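Terminal uridylyltransferase 1 (Trypanosoma brucei, PDB 5HZD) adds uridines from UTP to the 3' ends of guide RNAs, ribosomal RNAs and some messenger RNAs during mitochondrial RNA editing. Local coordinates at residues Ile62-Trp65 with Gly66-Phe70; Val129-Asp132 with Ala133-Gly137; Gly205-Thr208 with Arg209-Leu213. All coordinates share one frame; numbering follows the deposited sequence. Where two conformers were deposited one is given.

The three contacts are local ones, each within or at the end of a single helix, and follow one another along the chain without touching. Contact 1 lies on helix 59-76, and contact 2 spans the short helix 131-135; their centres are 46 Å apart, on opposite sides of the chain's centre. Contact 3, at the start of helix 209-223, is 42 Å from contact 2 and 66 Å from contact 1, between centres. Contact 2 approaches the UTP site, the side chain of Val-129 being about 5 Å from that of Ile-294; contact 1 stays farther off, the side chains of Ile-69 and Lys-318 being about 11 Å apart. Contact 3 is remote from the known sites.

Contact 1. Residues Ile62-Trp65 with Gly66-Phe70; sequences ITSW and GKKIF
Lys-68 lies back over the preceding turn of helix 59-76, between Ser-64 and Trp-65, and each part of its chain has a different neighbour. Lys-68 CB sits 3.4 Å from Trp-65 O, and Lys-68 CG lies 3.5 Å from Ser-64 O, so the root of the side chain rests on two carbonyls of the turn before. The first torsion (chi1 -68°) turns CG beside the backbone N, which directs the chain back along the helix. Lys-68 CD then passes the six-membered part of the indole, 3.7 Å from Trp-65 CE3, and CE lies over the ring face. A bend at the last torsion (chi4 -48°) points NZ toward water 1. Lys-68 NZ is 6.0 Å from the centroid of the Trp-65 six-membered ring; although it is close to the ring normal, such a cation-pi attraction is weak at most, and the methylenes make the actual contact. The ammonium group instead donates to water 1, 3.1 Å from Lys-68 NZ; in the conformer described, Ser-64 OG also bonds this water, so the bridge is conditional. Beyond the segments, the indole is fixed by a bond from Trp-65 NE1 to Lys-500 O and by an edge-to-face contact with Phe-509. Next along the chain, Ile-69 lays CG1 3.2 Å from Trp-65 O, the same carbonyl that accepts from Ile-69 N at 2.8 Å with an N-H...O angle of 158°. Ile-69 and Phe-70 meet both helix 310-324 and helix 385-409, the latter also touched by Ile-62 and Lys-67, while Trp-65 lies against the C-terminal part of the chain. Four successive i to i+4 backbone bonds, from Gly-66 N to Ile-62 O through Ile-69 N to Trp-65 O, establish a regular alpha-helix.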
loop_
_atom_site.group_PDB
_atom_site.type_symbol
_atom_site.label_atom_id
_atom_site.label_comp_id
_atom_site.label_asym_id
_atom_site.label_seq_id
_atom_site.Cartn_x
_atom_site.Cartn_y
_atom_site.Cartn_z
ATOM N N ILE A 62 -8.118 -28.425 4.240
ATOM C CA ILE A 62 -8.274 -27.238 3.425
ATOM C C ILE A 62 -9.227 -26.241 4.106
ATOM O O ILE A 62 -8.955 -25.040 4.170
ATOM C CB ILE A 62 -8.733 -27.628 1.990
ATOM C CG1 ILE A 62 -7.633 -28.435 1.319
ATOM C CG2 ILE A 62 -9.081 -26.390 1.177
ATOM C CD1 ILE A 62 -8.071 -29.144 0.047
ATOM N N THR A 63 -10.299 -26.749 4.702
ATOM C CA THR A 63 -11.183 -25.895 5.488
ATOM C C THR A 63 -10.491 -25.278 6.704
ATOM O O THR A 63 -10.708 -24.118 7.042
ATOM C CB THR A 63 -12.444 -26.663 5.853
ATOM O OG1 THR A 63 -13.123 -26.945 4.615
ATOM C CG2 THR A 63 -13.352 -25.858 6.771
ATOM N N SER A 64 -9.648 -26.064 7.359
ATOM C CA SER A 64 -8.857 -25.558 8.470
ATOM C C SER A 64 -7.972 -24.418 7.999
ATOM O O SER A 64 -7.819 -23.418 8.698
ATOM C CB SER A 64 -8.017 -26.682 9.098
ATOM O OG SER A 64 -7.257 -26.205 10.196
ATOM N N TRP A 65 -7.399 -24.551 6.796
ATOM C CA TRP A 65 -6.589 -23.451 6.262
ATOM C C TRP A 65 -7.468 -22.215 6.028
ATOM O O TRP A 65 -7.050 -21.099 6.322
ATOM C CB TRP A 65 -5.794 -23.855 5.002
ATOM C CG TRP A 65 -4.485 -24.607 5.322
ATOM C CD1 TRP A 65 -4.202 -25.920 5.078
ATOM C CD2 TRP A 65 -3.293 -24.044 5.891
ATOM N NE1 TRP A 65 -2.919 -26.219 5.483
ATOM C CE2 TRP A 65 -2.337 -25.081 5.976
ATOM C CE3 TRP A 65 -2.934 -22.758 6.322
ATOM C CZ2 TRP A 65 -1.056 -24.876 6.494
ATOM C CZ3 TRP A 65 -1.663 -22.561 6.835
ATOM C CH2 TRP A 65 -0.741 -23.612 6.916
ATOM N N GLY A 66 -8.714 -22.383 5.581
ATOM C CA GLY A 66 -9.616 -21.240 5.478
ATOM C C GLY A 66 -9.899 -20.526 6.792
ATOM O O GLY A 66 -10.007 -19.309 6.838
ATOM N N LYS A 67 -10.035 -21.283 7.866
ATOM C CA LYS A 67 -10.192 -20.669 9.178
ATOM C C LYS A 67 -8.953 -19.857 9.538
ATOM O O LYS A 67 -9.053 -18.747 10.079
ATOM C CB LYS A 67 -10.469 -21.751 10.220
ATOM C CG LYS A 67 -10.610 -21.254 11.651
ATOM C CD LYS A 67 -11.194 -22.341 12.576
ATOM C CE LYS A 67 -11.165 -21.832 14.035
ATOM N NZ LYS A 67 -11.658 -22.861 15.022
ATOM N N LYS A 68 -7.778 -20.412 9.260
ATOM C CA LYS A 68 -6.526 -19.678 9.502
ATOM C C LYS A 68 -6.400 -18.420 8.676
ATOM O O LYS A 68 -5.922 -17.389 9.169
ATOM C CB LYS A 68 -5.317 -20.590 9.247
ATOM C CG LYS A 68 -5.174 -21.713 10.239
ATOM C CD LYS A 68 -3.984 -22.590 9.836
ATOM C CE LYS A 68 -4.128 -23.993 10.381
ATOM N NZ LYS A 68 -4.498 -23.972 11.813
ATOM N N ILE A 69 -6.828 -18.494 7.412
ATOM C CA ILE A 69 -6.851 -17.341 6.514
ATOM C C ILE A 69 -7.699 -16.215 7.089
ATOM O O ILE A 69 -7.256 -15.058 7.139
ATOM C CB ILE A 69 -7.385 -17.759 5.124
ATOM C CG1 ILE A 69 -6.345 -18.638 4.434
ATOM C CG2 ILE A 69 -7.667 -16.531 4.256
ATOM C CD1 ILE A 69 -6.895 -19.493 3.278
ATOM N N PHE A 70 -8.893 -16.550 7.582
ATOM C CA PHE A 70 -9.735 -15.511 8.158
ATOM C C PHE A 70 -9.159 -14.968 9.466
ATOM O O PHE A 70 -9.356 -13.787 9.777
ATOM C CB PHE A 70 -11.193 -15.983 8.344
ATOM C CG PHE A 70 -12.069 -15.665 7.166
ATOM C CD1 PHE A 70 -12.181 -16.564 6.119
ATOM C CD2 PHE A 70 -12.732 -14.449 7.092
ATOM C CE1 PHE A 70 -12.962 -16.269 5.008
ATOM C CE2 PHE A 70 -13.509 -14.136 5.984
ATOM C CZ PHE A 70 -13.637 -15.048 4.955
HETATM O O HOH W 1 -7.614 -23.616 11.759
#

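Contact 2. Residues Val129-Asp132 with Ala133-Gly137; sequences VDVD and AMERG
An aspartate N-cap opens helix 131-135, the short helix that follows strand 124-129 of the palm sheet: Ala-133 N donates to Asp-130 OD1 at 3.0 Å, with an N-H...O angle of 164°. The amide approaches from above the carboxylate plane, 68° out of it. Asp-130 swings its carboxylate away from its own N (chi1 174°) and forward over the first turn, where Ala-133 CB lies 3.5 Å from Asp-130 CG. The other oxygen, OD2, is bound to His-101 NE2, so both carboxylate oxygens are engaged.

Met-134 N donates to Asp-130 O at 2.9 Å, while in the conformer described Met-134 SD lies 4.0 Å from Val-129 CG1. That valine also touches Phe-107 of the adjacent strand 105-109. Arg-136 CG lies 3.3 Å from Asp-132 O; farther out the chain bends at chi3 and brings the guanidinium back over the helix, where Ala-133 CA lies against one of its faces, toward the rim. The charged end of Asp-132 instead forms a salt bridge with Lys-103 NZ. At the C-terminal end, the positive phi of Gly-137 completes a Schellman motif, with Gly-137 N donating to Met-134 O at 3.0 Å.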
loop_
_atom_site.group_PDB
_atom_site.type_symbol
_atom_site.label_atom_id
_atom_site.label_comp_id
_atom_site.label_asym_id
_atom_site.label_seq_id
_atom_site.Cartn_x
_atom_site.Cartn_y
_atom_site.Cartn_z
ATOM N N VAL A 129 -2.476 16.644 -3.857
ATOM C CA VAL A 129 -2.828 16.978 -5.229
ATOM C C VAL A 129 -3.780 18.168 -5.248
ATOM O O VAL A 129 -4.758 18.211 -4.468
ATOM C CB VAL A 129 -3.572 15.795 -5.923
ATOM C CG1 VAL A 129 -3.929 16.159 -7.381
ATOM C CG2 VAL A 129 -2.704 14.525 -5.873
ATOM N N ASP A 130 -3.489 19.107 -6.150
ATOM C CA ASP A 130 -4.386 20.197 -6.527
ATOM C C ASP A 130 -5.106 19.702 -7.768
ATOM O O ASP A 130 -4.518 19.643 -8.864
ATOM C CB ASP A 130 -3.535 21.444 -6.838
ATOM C CG ASP A 130 -4.338 22.627 -7.399
ATOM O OD1 ASP A 130 -5.487 22.469 -7.878
ATOM O OD2 ASP A 130 -3.775 23.755 -7.435
ATOM N N VAL A 131 -6.378 19.367 -7.583
ATOM C CA VAL A 131 -7.175 18.732 -8.638
ATOM C C VAL A 131 -7.384 19.651 -9.842
ATOM O O VAL A 131 -7.232 19.192 -10.983
ATOM C CB VAL A 131 -8.488 18.215 -8.075
ATOM C CG1 VAL A 131 -9.428 17.719 -9.204
ATOM C CG2 VAL A 131 -8.197 17.083 -7.095
ATOM N N ASP A 132 -7.699 20.926 -9.609
ATOM C CA ASP A 132 -7.797 21.907 -10.690
ATOM C C ASP A 132 -6.514 21.905 -11.520
ATOM O O ASP A 132 -6.562 21.868 -12.757
ATOM C CB ASP A 132 -8.002 23.322 -10.134
ATOM C CG ASP A 132 -9.407 23.568 -9.652
ATOM O OD1 ASP A 132 -10.270 22.694 -9.876
ATOM O OD2 ASP A 132 -9.655 24.656 -9.069
ATOM N N ALA A 133 -5.368 21.945 -10.840
ATOM C CA ALA A 133 -4.093 22.008 -11.553
ATOM C C ALA A 133 -3.842 20.727 -12.334
ATOM O O ALA A 133 -3.381 20.787 -13.483
ATOM C CB ALA A 133 -2.939 22.269 -10.592
ATOM N N MET A 134 -4.169 19.586 -11.733
ATOM C CA MET A 134 -4.006 18.306 -12.406
ATOM C C MET A 134 -4.819 18.302 -13.698
ATOM O O MET A 134 -4.352 17.844 -14.741
ATOM C CB MET A 134 -4.465 17.167 -11.502
ATOM C CG MET A 134 -4.574 15.831 -12.206
ATOM S SD MET A 134 -4.836 14.555 -10.983
ATOM C CE MET A 134 -5.339 13.143 -11.979
ATOM N N GLU A 135 -6.038 18.840 -13.631
ATOM C CA GLU A 135 -6.897 18.889 -14.816
ATOM C C GLU A 135 -6.322 19.767 -15.935
ATOM O O GLU A 135 -6.532 19.475 -17.125
ATOM C CB GLU A 135 -8.320 19.298 -14.439
ATOM C CG GLU A 135 -9.023 18.219 -13.572
ATOM C CD GLU A 135 -9.329 16.958 -14.358
ATOM O OE1 GLU A 135 -10.025 17.069 -15.393
ATOM O OE2 GLU A 135 -8.877 15.864 -13.956
ATOM N N ARG A 136 -5.589 20.824 -15.568
ATOM C CA ARG A 136 -4.956 21.685 -16.567
ATOM C C ARG A 136 -3.644 21.106 -17.070
ATOM O O ARG A 136 -3.007 21.703 -17.937
ATOM C CB ARG A 136 -4.655 23.086 -16.013
ATOM C CG ARG A 136 -5.809 23.784 -15.339
ATOM C CD ARG A 136 -5.440 25.211 -14.998
ATOM N NE ARG A 136 -4.224 25.346 -14.190
ATOM C CZ ARG A 136 -4.226 25.453 -12.864
ATOM N NH1 ARG A 136 -5.373 25.402 -12.198
ATOM N NH2 ARG A 136 -3.087 25.591 -12.201
ATOM N N GLY A 137 -3.210 19.988 -16.495
ATOM C CA GLY A 137 -1.942 19.380 -16.861
ATOM C C GLY A 137 -0.744 20.033 -16.191
ATOM O O GLY A 137 0.356 20.018 -16.728
#

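Contact 3. Residues Gly205-Thr208 with Arg209-Leu213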
loop_
_atom_site.group_PDB
_atom_site.type_symbol
_atom_site.label_atom_id
_atom_site.label_comp_id
_atom_site.label_asym_id
_atom_site.label_seq_id
_atom_site.Cartn_x
_atom_site.Cartn_y
_atom_site.Cartn_z
ATOM N N GLY A 205 10.110 37.084 23.263
ATOM C CA GLY A 205 10.158 38.159 24.227
ATOM C C GLY A 205 8.785 38.217 24.857
ATOM O O GLY A 205 7.919 37.437 24.494
ATOM N N PRO A 206 8.591 39.128 25.801
ATOM C CA PRO A 206 7.297 39.246 26.482
ATOM C C PRO A 206 6.267 39.932 25.581
ATOM O O PRO A 206 6.606 40.897 24.884
ATOM C CB PRO A 206 7.630 40.119 27.696
ATOM C CG PRO A 206 8.833 40.896 27.292
ATOM C CD PRO A 206 9.619 39.999 26.383
ATOM N N ALA A 207 5.035 39.426 25.604
ATOM C CA ALA A 207 3.939 39.986 24.826
ATOM C C ALA A 207 3.228 41.062 25.632
ATOM O O ALA A 207 2.965 40.876 26.818
ATOM C CB ALA A 207 2.942 38.873 24.473
ATOM N N THR A 208 2.902 42.175 24.992
ATOM C CA THR A 208 2.023 43.157 25.607
ATOM C C THR A 208 0.606 42.608 25.656
ATOM O O THR A 208 0.303 41.570 25.088
ATOM C CB THR A 208 1.987 44.461 24.801
ATOM O OG1 THR A 208 1.451 44.194 23.497
ATOM C CG2 THR A 208 3.403 45.058 24.649
ATOM N N ARG A 209 -0.276 43.320 26.345
ATOM C CA ARG A 209 -1.671 42.906 26.392
ATOM C C ARG A 209 -2.282 42.850 24.988
ATOM O O ARG A 209 -3.028 41.922 24.668
ATOM C CB ARG A 209 -2.459 43.847 27.317
ATOM C CG ARG A 209 -3.977 43.804 27.142
ATOM C CD ARG A 209 -4.620 42.554 27.706
ATOM N NE ARG A 209 -6.078 42.683 27.683
ATOM C CZ ARG A 209 -6.919 41.755 28.127
ATOM N NH1 ARG A 209 -6.448 40.624 28.629
ATOM N NH2 ARG A 209 -8.231 41.958 28.069
ATOM N N GLU A 210 -1.939 43.817 24.144
ATOM C CA GLU A 210 -2.451 43.845 22.787
ATOM C C GLU A 210 -1.911 42.635 22.038
ATOM O O GLU A 210 -2.645 41.986 21.294
ATOM C CB GLU A 210 -2.049 45.121 22.057
ATOM C CG GLU A 210 -2.500 45.148 20.615
ATOM C CD GLU A 210 -2.136 46.421 19.881
ATOM O OE1 GLU A 210 -1.084 47.039 20.184
ATOM O OE2 GLU A 210 -2.915 46.804 18.981
ATOM N N ASP A 211 -0.632 42.323 22.248
ATOM C CA ASP A 211 -0.018 41.153 21.584
ATOM C C ASP A 211 -0.727 39.860 21.982
ATOM O O ASP A 211 -0.973 38.984 21.129
ATOM C CB ASP A 211 1.452 40.988 21.969
ATOM C CG ASP A 211 2.359 42.016 21.347
ATOM O OD1 ASP A 211 2.203 42.335 20.140
ATOM O OD2 ASP A 211 3.244 42.524 22.080
ATOM N N ARG A 212 -1.023 39.712 23.274
ATOM C CA ARG A 212 -1.701 38.502 23.768
ATOM C C ARG A 212 -3.058 38.332 23.096
ATOM O O ARG A 212 -3.420 37.215 22.703
ATOM C CB ARG A 212 -1.869 38.518 25.308
ATOM C CG ARG A 212 -0.547 38.407 26.096
ATOM C CD ARG A 212 -0.721 38.155 27.621
ATOM N NE ARG A 212 -1.430 39.211 28.323
ATOM C CZ ARG A 212 -0.861 40.308 28.843
ATOM N NH1 ARG A 212 0.451 40.519 28.722
ATOM N NH2 ARG A 212 -1.613 41.212 29.472
ATOM N N LEU A 213 -3.803 39.423 22.952
ATOM C CA LEU A 213 -5.113 39.350 22.298
ATOM C C LEU A 213 -4.993 39.004 20.823
ATOM O O LEU A 213 -5.845 38.294 20.272
ATOM C CB LEU A 213 -5.907 40.649 22.486
ATOM C CG LEU A 213 -6.371 40.918 23.919
ATOM C CD1 LEU A 213 -6.979 42.307 23.999
ATOM C CD2 LEU A 213 -7.379 39.880 24.359
HETATM O O HOH W 2 1.681 45.637 21.143
#
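Thr-208 and Asp-211 exchange hydrogen bonds between side chain and backbone. Asp-211 N donates to Thr-208 OG1 at 3.1 Å, with an N-H...O angle of 159°. In return, Thr-208 N donates to Asp-211 OD2 at 3.0 Å and 157°, using the anti lone pair of that oxygen. The two oxygens themselves come close, Thr-208 OG1 to Asp-211 OD2 being 2.8 Å, but any bond between them is weak and its proton is not settled. The chi1 of 63° places OG1 between the backbone N and the carbonyl carbon of Thr-208, from where it faces the amide of Asp-211. This reciprocal pair is a capping box, with Thr-208 as the N-cap of helix 209-223, which follows strand 198-203 of the four-stranded antiparallel sheet. The first regular backbone bond of the turn runs from Arg-212 N to Thr-208 O, 2.9 Å long.

Around this core, Ala-207 CB packs 3.6 Å from Asp-211 CB and also meets Arg-212 CG. The arginine bends at chi3 and draws its guanidinium back over the start of the helix, with one face over Thr-208 C and with Arg-212 NH1 3.2 Å from Ala-207 O. Water 2 joins Thr-208 OG1 to Glu-210 OE1, donating to OE1 across 3.2 Å. Farther out, the carboxylate of Asp-211 is positioned by Ser-262 OG, bonded to OD2, and more weakly by Ala-261 N at OD1. Ala-207 is held by backbone bonding with Ser-237, and Trp-233 of strand 228-233, in the same sheet, touches both it and Arg-212.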